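Local structure of UDP-glucose 6-dehydrogenase (Pyrobaculum islandicum, 3VTF) at residues G113-R118 with T289-R294; K143-P148 with V227-N232; G149-L154 with F168-N173; F187-I192 with V212-L217. The protein probably catalyses the two-step oxidation of UDP-glucose to UDP-glucuronate with two molecules of NAD(+), and binds UDP-glucose between its two alpha/beta domains. All blocks are in the same frame, centred on the assembly; numbering follows the deposited sequence.

Contact 1: G113-R118 with T289-R294; sequences GSADLR and TLAFIR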
loop_
_atom_site.group_PDB
_atom_site.type_symbol
_atom_site.label_atom_id
_atom_site.label_comp_id
_atom_site.label_asym_id
_atom_site.label_seq_id
_atom_site.Cartn_x
_atom_site.Cartn_y
_atom_site.Cartn_z
ATOM N N GLY A 113 5.636 -19.189 -15.845
ATOM C CA GLY A 113 5.691 -17.959 -14.977
ATOM C C GLY A 113 6.440 -18.075 -13.632
ATOM O O GLY A 113 6.753 -17.043 -13.001
ATOM N N SER A 114 6.734 -19.295 -13.154
ATOM C CA SER A 114 7.520 -19.436 -11.904
ATOM C C SER A 114 8.959 -18.917 -12.117
ATOM O O SER A 114 9.426 -18.664 -13.233
ATOM C CB SER A 114 7.491 -20.896 -11.345
ATOM O OG SER A 114 8.196 -21.720 -12.238
ATOM N N ALA A 115 9.681 -18.738 -11.028
ATOM C CA ALA A 115 11.055 -18.290 -11.187
ATOM C C ALA A 115 11.907 -19.404 -11.878
ATOM O O ALA A 115 11.929 -20.534 -11.408
ATOM C CB ALA A 115 11.709 -17.967 -9.817
ATOM N N ASP A 116 12.675 -19.024 -12.881
ATOM C CA ASP A 116 13.659 -19.914 -13.547
ATOM C C ASP A 116 14.900 -19.818 -12.648
ATOM O O ASP A 116 15.617 -18.836 -12.698
ATOM C CB ASP A 116 14.042 -19.331 -14.920
ATOM C CG ASP A 116 15.085 -20.212 -15.680
ATOM O OD1 ASP A 116 15.721 -21.075 -15.094
ATOM O OD2 ASP A 116 15.237 -20.038 -16.862
ATOM N N LEU A 117 15.240 -20.902 -11.984
ATOM C CA LEU A 117 16.425 -20.937 -11.092
ATOM C C LEU A 117 17.698 -21.614 -11.665
ATOM O O LEU A 117 18.722 -21.844 -10.944
ATOM C CB LEU A 117 16.056 -21.588 -9.729
ATOM C CG LEU A 117 14.976 -20.741 -8.973
ATOM C CD1 LEU A 117 14.562 -21.537 -7.729
ATOM C CD2 LEU A 117 15.491 -19.320 -8.616
ATOM N N ARG A 118 17.682 -21.870 -12.953
ATOM C CA ARG A 118 18.879 -22.509 -13.576
ATOM C C ARG A 118 20.122 -21.664 -13.536
ATOM O O ARG A 118 21.205 -22.200 -13.339
ATOM C CB ARG A 118 18.584 -22.859 -15.054
ATOM C CG ARG A 118 17.571 -24.009 -15.269
ATOM C CD ARG A 118 17.353 -24.133 -16.806
ATOM N NE ARG A 118 16.810 -22.846 -17.323
ATOM C CZ ARG A 118 17.156 -22.311 -18.462
ATOM N NH1 ARG A 118 18.033 -22.958 -19.267
ATOM N NH2 ARG A 118 16.681 -21.109 -18.781
ATOM N N THR A 289 6.168 -10.486 -9.596
ATOM C CA THR A 289 4.794 -10.634 -9.153
ATOM C C THR A 289 4.223 -12.009 -9.612
ATOM O O THR A 289 3.539 -12.683 -8.856
ATOM C CB THR A 289 3.865 -9.462 -9.696
ATOM O OG1 THR A 289 4.383 -8.209 -9.137
ATOM C CG2 THR A 289 2.421 -9.600 -9.176
ATOM N N LEU A 290 4.483 -12.327 -10.867
ATOM C CA LEU A 290 4.055 -13.615 -11.434
ATOM C C LEU A 290 4.761 -14.767 -10.649
ATOM O O LEU A 290 4.136 -15.709 -10.266
ATOM C CB LEU A 290 4.475 -13.661 -12.917
ATOM C CG LEU A 290 4.029 -14.982 -13.662
ATOM C CD1 LEU A 290 2.550 -15.159 -13.413
ATOM C CD2 LEU A 290 4.330 -14.801 -15.174
ATOM N N ALA A 291 6.067 -14.649 -10.406
ATOM C CA ALA A 291 6.773 -15.701 -9.580
ATOM C C ALA A 291 6.156 -15.854 -8.221
ATOM O O ALA A 291 6.051 -16.975 -7.645
ATOM C CB ALA A 291 8.324 -15.432 -9.508
ATOM N N PHE A 292 5.759 -14.715 -7.612
ATOM C CA PHE A 292 5.154 -14.792 -6.270
ATOM C C PHE A 292 3.838 -15.502 -6.293
ATOM O O PHE A 292 3.527 -16.351 -5.427
ATOM C CB PHE A 292 4.978 -13.321 -5.728
ATOM C CG PHE A 292 4.623 -13.242 -4.297
ATOM C CD1 PHE A 292 5.493 -13.750 -3.307
ATOM C CD2 PHE A 292 3.474 -12.550 -3.877
ATOM C CE1 PHE A 292 5.198 -13.628 -1.933
ATOM C CE2 PHE A 292 3.138 -12.457 -2.513
ATOM C CZ PHE A 292 4.036 -12.978 -1.528
ATOM N N ILE A 293 3.046 -15.208 -7.334
ATOM C CA ILE A 293 1.750 -15.877 -7.459
ATOM C C ILE A 293 1.990 -17.421 -7.622
ATOM O O ILE A 293 1.306 -18.214 -6.984
ATOM C CB ILE A 293 1.028 -15.328 -8.727
ATOM C CG1 ILE A 293 0.504 -13.898 -8.453
ATOM C CG2 ILE A 293 -0.234 -16.175 -9.055
ATOM C CD1 ILE A 293 0.161 -13.110 -9.777
ATOM N N ARG A 294 2.884 -17.763 -8.555
ATOM C CA ARG A 294 3.154 -19.205 -8.905
ATOM C C ARG A 294 3.735 -19.934 -7.681
ATOM O O ARG A 294 3.391 -21.076 -7.417
ATOM C CB ARG A 294 4.129 -19.304 -10.025
ATOM C CG ARG A 294 3.519 -18.830 -11.374
ATOM C CD ARG A 294 2.350 -19.751 -11.813
ATOM N NE ARG A 294 1.866 -19.257 -13.110
ATOM C CZ ARG A 294 0.695 -18.687 -13.295
ATOM N NH1 ARG A 294 -0.161 -18.558 -12.300
ATOM N NH2 ARG A 294 0.382 -18.234 -14.507
HETATM O O HOH W 1 8.143 -18.898 -8.583
#
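Leu290 lays one branch over the backbone of Gly113: its CD2 comes within 3.4 Å of Gly113 CA, and its CG sits almost as near the carbonyl oxygen. The side chain gets there because CG is turned anti to the backbone N (chi1 -178°), which swings the isobutyl end off the helix toward the loop. The positive phi of Gly113, 81°, suits glycine, and a CB there would probably collide with Leu290 CG.

One helical turn on, Arg294 covers the next peptide with the aliphatic root of its chain. Its CG packs 3.7 Å from Ser114 N, and its CB lies 3.9 Å from Ser114 CB. The chain bends at chi2, and the guanidinium comes back so that Leu290 CD1 lies over the rim of one of its faces; NE bonds to Asp112 O and NH1 pairs with Glu297, which fixes the head. Ser114 OG bonds to Asp112 OD1.

Next along the loop, the methyl groups of Ala115 and Ala291 meet, CB to CB, at 4.2 Å. No direct hydrogen bond crosses the contact; instead a water accepts from Ala115 N at 2.9 Å and donates to Ala291 O.

The contact thus lays the loop leading from strand 100-103 to helix 118-134 against helix 285-298, whose other flanks pack on helices 221-251 and 304-328.

Contact 2: K143-P148 with V227-N232; sequences KSTVPP and VKYASN. With UPG (uridine-5'-diphosphate-glucose), chain B.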
loop_
_atom_site.group_PDB
_atom_site.type_symbol
_atom_site.label_atom_id
_atom_site.label_comp_id
_atom_site.label_asym_id
_atom_site.label_seq_id
_atom_site.Cartn_x
_atom_site.Cartn_y
_atom_site.Cartn_z
ATOM N N LYS A 143 22.187 -12.659 -3.920
ATOM C CA LYS A 143 21.573 -11.307 -4.146
ATOM C C LYS A 143 20.395 -11.430 -5.129
ATOM O O LYS A 143 19.499 -10.653 -5.086
ATOM C CB LYS A 143 22.595 -10.378 -4.783
ATOM C CG LYS A 143 23.654 -9.869 -3.830
ATOM C CD LYS A 143 23.041 -9.096 -2.699
ATOM C CE LYS A 143 22.693 -7.693 -3.072
ATOM N NZ LYS A 143 22.429 -6.990 -1.728
ATOM N N SER A 144 20.467 -12.409 -6.059
ATOM C CA SER A 144 19.384 -12.798 -6.952
ATOM C C SER A 144 18.055 -12.859 -6.212
ATOM O O SER A 144 18.025 -13.345 -5.115
ATOM C CB SER A 144 19.713 -14.187 -7.630
ATOM O OG SER A 144 20.972 -14.030 -8.315
ATOM N N THR A 145 16.958 -12.424 -6.866
ATOM C CA THR A 145 15.637 -12.592 -6.380
ATOM C C THR A 145 15.181 -14.016 -6.565
ATOM O O THR A 145 15.020 -14.462 -7.711
ATOM C CB THR A 145 14.667 -11.585 -7.119
ATOM O OG1 THR A 145 15.166 -10.253 -6.804
ATOM C CG2 THR A 145 13.238 -11.742 -6.508
ATOM N N VAL A 146 15.046 -14.739 -5.451
ATOM C CA VAL A 146 14.791 -16.153 -5.515
ATOM C C VAL A 146 13.656 -16.452 -4.545
ATOM O O VAL A 146 13.496 -15.818 -3.469
ATOM C CB VAL A 146 16.014 -17.002 -5.094
ATOM C CG1 VAL A 146 17.149 -16.955 -6.091
ATOM C CG2 VAL A 146 16.545 -16.555 -3.665
ATOM N N PRO A 147 12.839 -17.444 -4.870
ATOM C CA PRO A 147 11.749 -17.776 -3.955
ATOM C C PRO A 147 12.280 -18.230 -2.578
ATOM O O PRO A 147 13.376 -18.769 -2.480
ATOM C CB PRO A 147 11.031 -18.937 -4.652
ATOM C CG PRO A 147 11.432 -18.857 -6.150
ATOM C CD PRO A 147 12.823 -18.178 -6.146
ATOM N N PRO A 148 11.505 -18.023 -1.518
ATOM C CA PRO A 148 11.947 -18.379 -0.177
ATOM C C PRO A 148 12.248 -19.836 -0.085
ATOM O O PRO A 148 11.436 -20.639 -0.554
ATOM C CB PRO A 148 10.706 -18.042 0.698
ATOM C CG PRO A 148 10.063 -16.820 -0.063
ATOM C CD PRO A 148 10.264 -17.185 -1.527
ATOM N N VAL A 227 10.971 -11.008 2.264
ATOM C CA VAL A 227 10.972 -9.526 2.288
ATOM C C VAL A 227 11.101 -8.968 0.916
ATOM O O VAL A 227 10.451 -7.983 0.553
ATOM C CB VAL A 227 12.162 -8.964 3.163
ATOM C CG1 VAL A 227 12.302 -7.463 2.982
ATOM C CG2 VAL A 227 11.929 -9.249 4.648
ATOM N N LYS A 228 11.957 -9.572 0.082
ATOM C CA LYS A 228 12.151 -9.045 -1.238
ATOM C C LYS A 228 10.878 -9.133 -2.088
ATOM O O LYS A 228 10.523 -8.143 -2.873
ATOM C CB LYS A 228 13.253 -9.833 -1.929
ATOM C CG LYS A 228 13.561 -9.438 -3.369
ATOM C CD LYS A 228 13.702 -7.918 -3.516
ATOM C CE LYS A 228 14.106 -7.578 -4.942
ATOM N NZ LYS A 228 13.943 -6.105 -5.142
ATOM N N TYR A 229 10.217 -10.291 -2.035
ATOM C CA TYR A 229 8.958 -10.402 -2.869
ATOM C C TYR A 229 7.841 -9.506 -2.269
ATOM O O TYR A 229 7.085 -8.844 -2.978
ATOM C CB TYR A 229 8.414 -11.868 -2.846
ATOM C CG TYR A 229 9.140 -12.701 -3.906
ATOM C CD1 TYR A 229 8.849 -12.537 -5.258
ATOM C CD2 TYR A 229 10.228 -13.571 -3.523
ATOM C CE1 TYR A 229 9.555 -13.259 -6.254
ATOM C CE2 TYR A 229 10.975 -14.283 -4.492
ATOM C CZ TYR A 229 10.604 -14.166 -5.834
ATOM O OH TYR A 229 11.288 -14.897 -6.772
ATOM N N ALA A 230 7.737 -9.490 -0.943
ATOM C CA ALA A 230 6.701 -8.674 -0.311
ATOM C C ALA A 230 6.911 -7.192 -0.643
ATOM O O ALA A 230 5.911 -6.469 -0.875
ATOM C CB ALA A 230 6.608 -8.927 1.173
ATOM N N SER A 231 8.163 -6.735 -0.669
ATOM C CA SER A 231 8.430 -5.368 -1.043
ATOM C C SER A 231 8.090 -5.107 -2.517
ATOM O O SER A 231 7.478 -4.089 -2.828
ATOM C CB SER A 231 9.898 -4.949 -0.771
ATOM O OG SER A 231 10.143 -5.204 0.642
ATOM N N ASN A 232 8.611 -5.910 -3.437
ATOM C CA ASN A 232 8.396 -5.604 -4.863
ATOM C C ASN A 232 6.919 -5.762 -5.252
ATOM O O ASN A 232 6.370 -4.939 -6.045
ATOM C CB ASN A 232 9.235 -6.573 -5.772
ATOM C CG ASN A 232 10.648 -5.984 -6.102
ATOM O OD1 ASN A 232 11.135 -5.150 -5.362
ATOM N ND2 ASN A 232 11.324 -6.487 -7.127
HETATM N N1 UPG B . 5.925 2.959 -12.204
HETATM C C2 UPG B . 4.563 3.360 -12.338
HETATM N N3 UPG B . 4.039 4.186 -11.430
HETATM C C4 UPG B . 4.793 4.583 -10.336
HETATM C C5 UPG B . 6.161 4.181 -10.145
HETATM C C6 UPG B . 6.680 3.304 -11.119
HETATM O O2 UPG B . 3.845 2.975 -13.315
HETATM O O4 UPG B . 4.235 5.330 -9.464
HETATM C C1C UPG B . 6.404 2.021 -13.246
HETATM C C2C UPG B . 7.672 2.559 -13.879
HETATM O O2C UPG B . 7.405 3.387 -15.009
HETATM C C3C UPG B . 8.398 1.264 -14.304
HETATM C C4C UPG B . 7.991 0.242 -13.242
HETATM O O4C UPG B . 6.881 0.850 -12.544
HETATM O O3C UPG B . 7.812 0.775 -15.540
HETATM C C5C UPG B . 9.107 -0.058 -12.213
HETATM O O5C UPG B . 9.713 1.190 -11.855
HETATM P PA UPG B . 10.996 1.204 -10.761
HETATM O O1A UPG B . 10.529 0.677 -9.366
HETATM O O2A UPG B . 11.755 2.544 -10.937
HETATM O O3A UPG B . 11.996 0.230 -11.565
HETATM P PB UPG B . 13.026 -0.946 -11.066
HETATM O O1B UPG B . 14.417 -0.515 -11.457
HETATM O O2B UPG B . 12.349 -2.081 -11.874
HETATM O O3B UPG B . 13.051 -1.078 -9.477
HETATM C "C1'" UPG B . 12.267 -2.108 -8.801
HETATM C "C2'" UPG B . 12.143 -1.686 -7.353
HETATM C "C3'" UPG B . 13.531 -1.841 -6.687
HETATM C "C4'" UPG B . 13.979 -3.310 -6.873
HETATM C "C5'" UPG B . 14.184 -3.560 -8.421
HETATM C "C6'" UPG B . 14.588 -4.991 -8.840
HETATM O "O2'" UPG B . 11.819 -0.254 -7.546
HETATM O "O3'" UPG B . 13.373 -1.521 -5.319
HETATM O "O4'" UPG B . 15.274 -3.437 -6.248
HETATM O "O5'" UPG B . 12.832 -3.412 -8.940
HETATM O "O6'" UPG B . 14.066 -5.946 -7.885
#
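Thr145 and Tyr229 make the centre of this contact, where a loop following strand 139-142 of the Rossmann-type NAD-binding domain meets the long helix 221-251. Thr145 CG2 stands over one face of the Tyr229 ring in a CH-pi contact, 4.1 Å from its centroid and 29° off the normal. With CG2 trans to its own N, the methyl points at the ring and OG1 turns to Lys228, the two side chains crossing at about a right angle with OG1 3.4 Å from Lys228 CE. The ring edge receives Val146 O, which lies near the ring plane 3.1 Å from Tyr229 CE2, while Pro147 and Pro148 adjoin the ring obliquely.

Lys228 carries the contact into the substrate pocket. Its NZ donates to O6' of the bound UDP-glucose at 2.8 Å, and Asn232 ND2 donates to the same oxygen in a nearly straight bond (167°). The ammonium group is itself positioned by Asn232 OD1 and by Glu175 O. An alanine at Lys228 would take away this ammonium group and is likely to leave O6' with one donor fewer, Asn232 OD1 without its lysine partner and the Asn232 amide less firmly set.

Farther out, Asp288 OD2 accepts from Asn232 ND2, and Thr107 OG1 bonds to Thr145 O; both threonines are predicted to bind NAD(+). The Lys228 NZ to Asn232 OD1 bond, 3.0 Å long, comes from above the carbonyl plane, 43° out of it.

Contact 3: G149-L154 with F168-N173; sequences GTTEGL and FSVASN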
loop_
_atom_site.group_PDB
_atom_site.type_symbol
_atom_site.label_atom_id
_atom_site.label_comp_id
_atom_site.label_asym_id
_atom_site.label_seq_id
_atom_site.Cartn_x
_atom_site.Cartn_y
_atom_site.Cartn_z
ATOM N N GLY A 149 13.374 -20.199 0.530
ATOM C CA GLY A 149 13.761 -21.607 0.611
ATOM C C GLY A 149 14.882 -21.860 -0.339
ATOM O O GLY A 149 15.583 -22.870 -0.158
ATOM N N THR A 150 15.124 -20.971 -1.333
ATOM C CA THR A 150 16.152 -21.304 -2.357
ATOM C C THR A 150 17.575 -21.296 -1.774
ATOM O O THR A 150 18.442 -22.112 -2.181
ATOM C CB THR A 150 16.106 -20.251 -3.518
ATOM O OG1 THR A 150 14.822 -20.338 -4.123
ATOM C CG2 THR A 150 17.145 -20.469 -4.604
ATOM N N THR A 151 17.852 -20.371 -0.857
ATOM C CA THR A 151 19.226 -20.180 -0.315
ATOM C C THR A 151 19.692 -21.427 0.479
ATOM O O THR A 151 20.779 -21.976 0.188
ATOM C CB THR A 151 19.353 -18.912 0.553
ATOM O OG1 THR A 151 19.079 -17.752 -0.290
ATOM C CG2 THR A 151 20.799 -18.755 1.128
ATOM N N GLU A 152 18.865 -21.899 1.398
ATOM C CA GLU A 152 19.275 -23.021 2.239
ATOM C C GLU A 152 18.926 -24.312 1.548
ATOM O O GLU A 152 19.356 -25.367 2.000
ATOM C CB GLU A 152 18.505 -22.971 3.570
ATOM C CG GLU A 152 19.101 -21.838 4.393
ATOM C CD GLU A 152 18.338 -21.705 5.670
ATOM O OE1 GLU A 152 17.111 -21.509 5.540
ATOM O OE2 GLU A 152 18.971 -21.794 6.734
ATOM N N GLY A 153 18.082 -24.246 0.502
ATOM C CA GLY A 153 17.737 -25.475 -0.251
ATOM C C GLY A 153 18.603 -25.670 -1.468
ATOM O O GLY A 153 19.762 -26.065 -1.338
ATOM N N LEU A 154 18.090 -25.284 -2.639
ATOM C CA LEU A 154 18.811 -25.456 -3.869
ATOM C C LEU A 154 20.290 -24.980 -3.820
ATOM O O LEU A 154 21.191 -25.704 -4.233
ATOM C CB LEU A 154 18.067 -24.697 -4.998
ATOM C CG LEU A 154 18.887 -24.457 -6.286
ATOM C CD1 LEU A 154 19.223 -25.802 -6.903
ATOM C CD2 LEU A 154 18.153 -23.642 -7.313
ATOM N N PHE A 168 31.114 -24.448 4.527
ATOM C CA PHE A 168 30.784 -23.101 4.025
ATOM C C PHE A 168 29.521 -22.662 4.668
ATOM O O PHE A 168 28.851 -23.480 5.338
ATOM C CB PHE A 168 30.602 -23.137 2.469
ATOM C CG PHE A 168 29.455 -23.987 1.999
ATOM C CD1 PHE A 168 28.200 -23.386 1.805
ATOM C CD2 PHE A 168 29.603 -25.359 1.737
ATOM C CE1 PHE A 168 27.158 -24.070 1.316
ATOM C CE2 PHE A 168 28.525 -26.104 1.290
ATOM C CZ PHE A 168 27.274 -25.455 1.090
ATOM N N SER A 169 29.202 -21.396 4.501
ATOM C CA SER A 169 27.933 -20.869 5.040
ATOM C C SER A 169 27.211 -20.132 3.931
ATOM O O SER A 169 27.790 -19.913 2.855
ATOM C CB SER A 169 28.207 -19.881 6.214
ATOM O OG SER A 169 28.888 -20.512 7.300
ATOM N N VAL A 170 25.904 -19.883 4.133
ATOM C CA VAL A 170 25.047 -19.319 3.069
ATOM C C VAL A 170 24.331 -18.138 3.753
ATOM O O VAL A 170 24.200 -18.076 5.007
ATOM C CB VAL A 170 23.990 -20.287 2.492
ATOM C CG1 VAL A 170 24.685 -21.479 1.792
ATOM C CG2 VAL A 170 23.033 -20.810 3.595
ATOM N N ALA A 171 23.832 -17.216 2.935
ATOM C CA ALA A 171 23.037 -16.141 3.430
ATOM C C ALA A 171 22.223 -15.585 2.265
ATOM O O ALA A 171 22.747 -15.489 1.133
ATOM C CB ALA A 171 23.914 -15.002 3.998
ATOM N N SER A 172 21.029 -15.122 2.562
ATOM C CA SER A 172 20.220 -14.380 1.580
ATOM C C SER A 172 20.471 -12.884 1.978
ATOM O O SER A 172 20.434 -12.525 3.154
ATOM C CB SER A 172 18.746 -14.730 1.833
ATOM O OG SER A 172 17.909 -13.768 1.186
ATOM N N ASN A 173 20.775 -12.053 0.995
ATOM C CA ASN A 173 21.027 -10.624 1.236
ATOM C C ASN A 173 20.377 -9.922 0.035
ATOM O O ASN A 173 21.016 -9.631 -1.020
ATOM C CB ASN A 173 22.573 -10.380 1.303
ATOM C CG ASN A 173 22.931 -8.892 1.426
ATOM O OD1 ASN A 173 22.180 -8.046 2.056
ATOM N ND2 ASN A 173 24.014 -8.535 0.800
#
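Thr151 fills the tight half of this contact, pressing its methyl group onto the strand while its hydroxyl turns toward Ser172. The methyl is swung to the far side from the threonine's own N, and there CG2 reaches 3.7 Å from Ala171 C and 3.8 Å from Val170 CB; the Thr151 and Val170 side chains slide past each other in opposite directions. OG1 lies 3.7 Å from Ser172 CB, a van der Waals contact; its hydrogen bond goes to Glu225 OE2, so the polar end of this buried threonine is satisfied by helix 221-251. The Glu225 carboxylate also takes a bond from Gly149 N through its other oxygen, tying Gly149 to the same residue.

The looser side belongs to Glu152, which is exposed. Only the base of its chain takes part: the Glu152 side chain crosses that of Val170 at about a right angle, CG 4.1 Å from Val170 CG2, and runs on extended beyond it. No hydrogen bond joins the two segments.

The contact lies within a beta-alpha-beta unit of the NAD-binding domain, strand 139-142, helix 151-160, strand 169-172. Thr151 also touches Val142 on the first strand, Val170 touches Ala156 farther along the helix, and Ser172 leans on helix 221-251.

Contact 4: F187-I192 with V212-L217; sequences FKPDRI and VDAPKL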
loop_
_atom_site.group_PDB
_atom_site.type_symbol
_atom_site.label_atom_id
_atom_site.label_comp_id
_atom_site.label_asym_id
_atom_site.label_seq_id
_atom_site.Cartn_x
_atom_site.Cartn_y
_atom_site.Cartn_z
ATOM N N PHE A 187 24.915 3.059 -1.935
ATOM C CA PHE A 187 25.633 3.795 -0.836
ATOM C C PHE A 187 24.752 4.284 0.242
ATOM O O PHE A 187 25.159 4.307 1.379
ATOM C CB PHE A 187 26.452 4.941 -1.399
ATOM C CG PHE A 187 27.608 4.456 -2.231
ATOM C CD1 PHE A 187 28.653 3.756 -1.637
ATOM C CD2 PHE A 187 27.665 4.713 -3.599
ATOM C CE1 PHE A 187 29.739 3.306 -2.413
ATOM C CE2 PHE A 187 28.730 4.276 -4.388
ATOM C CZ PHE A 187 29.765 3.564 -3.796
ATOM N N LYS A 188 23.505 4.550 -0.102
ATOM C CA LYS A 188 22.555 5.033 0.890
ATOM C C LYS A 188 21.253 4.211 0.832
ATOM O O LYS A 188 20.200 4.761 0.605
ATOM C CB LYS A 188 22.250 6.529 0.675
ATOM C CG LYS A 188 23.445 7.491 0.680
ATOM C CD LYS A 188 22.972 8.864 0.111
ATOM C CE LYS A 188 24.025 9.963 0.061
ATOM N NZ LYS A 188 24.757 10.030 1.328
ATOM N N PRO A 189 21.319 2.912 1.186
ATOM C CA PRO A 189 20.105 2.067 1.143
ATOM C C PRO A 189 19.147 2.472 2.274
ATOM O O PRO A 189 19.598 2.948 3.319
ATOM C CB PRO A 189 20.643 0.679 1.424
ATOM C CG PRO A 189 21.840 0.915 2.298
ATOM C CD PRO A 189 22.500 2.159 1.635
ATOM N N ASP A 190 17.845 2.244 2.110
ATOM C CA ASP A 190 16.922 2.478 3.226
ATOM C C ASP A 190 17.169 1.471 4.304
ATOM O O ASP A 190 16.968 1.753 5.451
ATOM C CB ASP A 190 15.499 2.258 2.641
ATOM C CG ASP A 190 15.062 3.369 1.685
ATOM O OD1 ASP A 190 15.699 4.461 1.687
ATOM O OD2 ASP A 190 14.086 3.156 0.909
ATOM N N ARG A 191 17.542 0.214 3.966
ATOM C CA ARG A 191 17.840 -0.768 4.995
ATOM C C ARG A 191 18.647 -1.908 4.301
ATOM O O ARG A 191 18.675 -1.980 3.078
ATOM C CB ARG A 191 16.611 -1.354 5.697
ATOM C CG ARG A 191 15.741 -2.338 4.902
ATOM C CD ARG A 191 15.117 -1.573 3.714
ATOM N NE ARG A 191 13.874 -2.298 3.277
ATOM C CZ ARG A 191 13.422 -2.350 2.021
ATOM N NH1 ARG A 191 14.086 -1.769 0.982
ATOM N NH2 ARG A 191 12.282 -3.029 1.797
ATOM N N ILE A 192 19.403 -2.652 5.092
ATOM C CA ILE A 192 20.159 -3.823 4.626
ATOM C C ILE A 192 19.581 -5.039 5.292
ATOM O O ILE A 192 19.413 -5.067 6.555
ATOM C CB ILE A 192 21.670 -3.642 5.010
ATOM C CG1 ILE A 192 22.276 -2.578 4.113
ATOM C CG2 ILE A 192 22.426 -4.976 4.793
ATOM C CD1 ILE A 192 23.642 -2.094 4.629
ATOM N N VAL A 212 28.461 1.408 5.786
ATOM C CA VAL A 212 27.221 1.941 5.210
ATOM C C VAL A 212 26.312 2.355 6.331
ATOM O O VAL A 212 26.023 1.545 7.197
ATOM C CB VAL A 212 26.516 0.938 4.272
ATOM C CG1 VAL A 212 25.236 1.583 3.660
ATOM C CG2 VAL A 212 27.501 0.534 3.164
ATOM N N ASP A 213 25.907 3.637 6.366
ATOM C CA ASP A 213 25.073 4.107 7.481
ATOM C C ASP A 213 23.585 3.814 7.195
ATOM O O ASP A 213 22.867 4.627 6.608
ATOM C CB ASP A 213 25.322 5.611 7.692
ATOM C CG ASP A 213 24.478 6.186 8.807
ATOM O OD1 ASP A 213 24.188 5.517 9.811
ATOM O OD2 ASP A 213 24.021 7.314 8.620
ATOM N N ALA A 214 23.094 2.641 7.614
ATOM C CA ALA A 214 21.662 2.298 7.327
ATOM C C ALA A 214 21.284 1.228 8.346
ATOM O O ALA A 214 22.169 0.479 8.758
ATOM C CB ALA A 214 21.604 1.764 5.856
ATOM N N PRO A 215 20.007 1.105 8.724
ATOM C CA PRO A 215 19.557 -0.005 9.578
ATOM C C PRO A 215 19.871 -1.408 8.939
ATOM O O PRO A 215 19.701 -1.572 7.710
ATOM C CB PRO A 215 18.030 0.213 9.739
ATOM C CG PRO A 215 17.674 1.332 8.870
ATOM C CD PRO A 215 18.906 2.047 8.384
ATOM N N LYS A 216 20.425 -2.320 9.748
ATOM C CA LYS A 216 20.823 -3.677 9.270
ATOM C C LYS A 216 19.976 -4.654 10.038
ATOM O O LYS A 216 19.958 -4.607 11.231
ATOM C CB LYS A 216 22.285 -3.902 9.578
ATOM C CG LYS A 216 23.131 -3.066 8.598
ATOM C CD LYS A 216 24.286 -2.317 9.285
ATOM C CE LYS A 216 25.060 -1.485 8.213
ATOM N NZ LYS A 216 26.228 -0.745 8.871
ATOM N N LEU A 217 19.175 -5.442 9.362
ATOM C CA LEU A 217 18.292 -6.362 10.015
ATOM C C LEU A 217 18.707 -7.788 9.743
ATOM O O LEU A 217 18.658 -8.264 8.580
ATOM C CB LEU A 217 16.836 -6.195 9.520
ATOM C CG LEU A 217 16.088 -4.929 9.972
ATOM C CD1 LEU A 217 16.783 -3.664 9.529
ATOM C CD2 LEU A 217 14.718 -4.925 9.270
HETATM O O HOH W 2 21.353 5.046 4.088
#
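Ile192 forms a parallel bridge with Lys216, its N and O bonding to the residues flanking that lysine. Ile192 N donates to Pro215 O at 2.8 Å and Ile192 O accepts from Leu217 N at 2.8 Å, both bonds nearly straight (167° and 169°). A water adds an indirect link, donating to Pro189 O and Asp213 O.

The Ile192 and Lys216 side chains lie side by side on the same face of the sheet, Ile192 CD1 3.9 Å from Lys216 CE. Beyond that, Lys216 NZ curls back to Val212 O, 2.8 Å away in the carbonyl plane, and also bonds Tyr209 O. A serine in place of Lys216 would probably leave both carbonyls without this donor and uncover one flank of Ile192.

Outside the bridge, packing takes over. The chi1 of Val212 (-178°) sends CG1 to Pro189, where it presses tightly on CD at 3.5 Å, and the CG of that proline reaches Ala214 CB at 3.7 Å. Arg191 leads away, making a cation-pi contact with Phe176 and bonding to Ala262 O of the second subunit, while Asp190 bonds to Lys267 N of that subunit.

The contact opens the pairing of strand 192-196 with strand 216-219, the last in the sheet within this chain, and helix 31-43 packs against Phe187 and Val212.

Overall arrangement
Of the four, contact 1 closes the longest loop, and the other three are nested inside it; contacts 3 and 4, one after the other, also lie within the loop closed by contact 2. Contacts 1 and 2 have centres about 11 Å apart and touch through Phe292 and Tyr229, bringing helices 285-298 and 221-251 together against loops of the NAD-binding domain beside the UDP-glucose pocket. Centre to centre, contact 3 lies about 13 Å from contact 2, and contact 4 about 21 Å from contact 3 on the same mixed sheet. Strand 216-219 leads directly into helix 221-251, so the sheet edge is joined to the substrate-binding helix, and contacts 2 and 4 both meet the second subunit.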